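Peptidoglycan glycosyltransferase (Eggerthella lenta, PDB 4MNR) belongs to the penicillin-binding protein family of bacteria and carries a transpeptidase domain related to the beta-lactamase fold. Local coordinates at residues V446-T449 with A450-Q454. Numbering follows the deposited sequence.
Sequences VLKT and ALEVQ
Lys448 runs its CG-to-CE chain past OE2 of Glu452, one turn further along the C-terminal alpha-helix 438-453 of this penicillin-binding transpeptidase domain, the two side chains crossing at a slant. The i to i+4 pair is joined by a long salt bridge, with NZ of Lys448 3.9 Å from OE2 of Glu452. Carbon lies nearer than nitrogen: CE of Lys448 is 3.3 Å from that same OE2. The lysine is extended as far as CE, and the bend at chi4 (66°) sets where NZ lies. Glu452 leans back toward the preceding turn, its CG opposite its own carbonyl carbon (chi1 -71°) and touching the backbone O of Lys448 at 3.2 Å. The same O of Lys448 accepts a hydrogen bond from N of Glu452 (2.9 Å), one of four successive i to i+4 bonds that define regular helix here. On the side facing the protein, Ala450 and Leu447 pack on Val425 of strand 425-431, whereas Val446 and, at the margin, Thr449 meet helix 115-125, so this turn packs against both the five-stranded antiparallel sheet and that helix. OG1 of Thr449 hydrogen-bonds to O of Asn445. The backbone O of Thr449 receives the N-H of Val453 nearly along the C=O axis, while CG2 of Val453 lies 3.3 Å from this Thr449 O.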
# COMPACT_ATOMS: atom_id res chain seq x y z
N VAL A 446 -4.36 -13.79 0.22
CA VAL A 446 -4.02 -13.02 1.41
C VAL A 446 -5.29 -12.64 2.18
O VAL A 446 -5.37 -12.80 3.41
CB VAL A 446 -3.21 -11.76 1.04
CG1 VAL A 446 -2.89 -10.95 2.30
CG2 VAL A 446 -1.92 -12.15 0.33
N LEU A 447 -6.30 -12.16 1.46
CA LEU A 447 -7.59 -11.84 2.06
C LEU A 447 -8.23 -13.07 2.72
O LEU A 447 -8.77 -12.97 3.83
CB LEU A 447 -8.54 -11.29 1.01
CG LEU A 447 -8.42 -9.81 0.64
CD1 LEU A 447 -9.23 -9.55 -0.62
CD2 LEU A 447 -8.92 -8.94 1.78
N LYS A 448 -8.19 -14.21 2.04
CA LYS A 448 -8.78 -15.44 2.57
C LYS A 448 -8.09 -15.81 3.87
O LYS A 448 -8.74 -16.14 4.85
CB LYS A 448 -8.67 -16.60 1.57
CG LYS A 448 -9.43 -17.85 1.97
CD LYS A 448 -9.25 -18.97 0.94
CE LYS A 448 -9.85 -20.28 1.42
NZ LYS A 448 -11.33 -20.22 1.54
N THR A 449 -6.76 -15.71 3.90
CA THR A 449 -6.03 -16.04 5.12
C THR A 449 -6.39 -15.09 6.24
O THR A 449 -6.62 -15.53 7.37
CB THR A 449 -4.50 -16.03 4.88
OG1 THR A 449 -4.17 -17.09 3.97
CG2 THR A 449 -3.77 -16.28 6.20
N ALA A 450 -6.44 -13.80 5.94
CA ALA A 450 -6.86 -12.82 6.95
C ALA A 450 -8.26 -13.14 7.50
O ALA A 450 -8.47 -13.10 8.71
CB ALA A 450 -6.82 -11.41 6.39
N LEU A 451 -9.20 -13.49 6.63
CA LEU A 451 -10.56 -13.81 7.09
C LEU A 451 -10.60 -15.09 7.92
O LEU A 451 -11.36 -15.20 8.88
CB LEU A 451 -11.53 -13.92 5.90
CG LEU A 451 -11.69 -12.58 5.18
CD1 LEU A 451 -12.28 -12.80 3.80
CD2 LEU A 451 -12.57 -11.65 5.99
N GLU A 452 -9.77 -16.06 7.55
CA GLU A 452 -9.67 -17.29 8.35
C GLU A 452 -9.12 -17.01 9.76
O GLU A 452 -9.65 -17.54 10.75
CB GLU A 452 -8.78 -18.31 7.63
CG GLU A 452 -9.40 -18.91 6.39
CD GLU A 452 -8.40 -19.69 5.55
OE1 GLU A 452 -7.19 -19.65 5.86
OE2 GLU A 452 -8.83 -20.34 4.57
N VAL A 453 -8.06 -16.21 9.82
CA VAL A 453 -7.41 -15.86 11.09
C VAL A 453 -8.39 -15.13 11.99
O VAL A 453 -8.47 -15.40 13.20
CB VAL A 453 -6.16 -15.00 10.83
CG1 VAL A 453 -5.71 -14.32 12.12
CG2 VAL A 453 -5.06 -15.85 10.23
N GLN A 454 -9.18 -14.25 11.39
CA GLN A 454 -10.18 -13.46 12.12
C GLN A 454 -11.44 -14.27 12.47
O GLN A 454 -12.31 -13.79 13.19
CB GLN A 454 -10.53 -12.19 11.33
CG GLN A 454 -9.38 -11.20 11.17
CD GLN A 454 -9.74 -10.00 10.31
OE1 GLN A 454 -10.75 -10.02 9.61
NE2 GLN A 454 -8.91 -8.95 10.35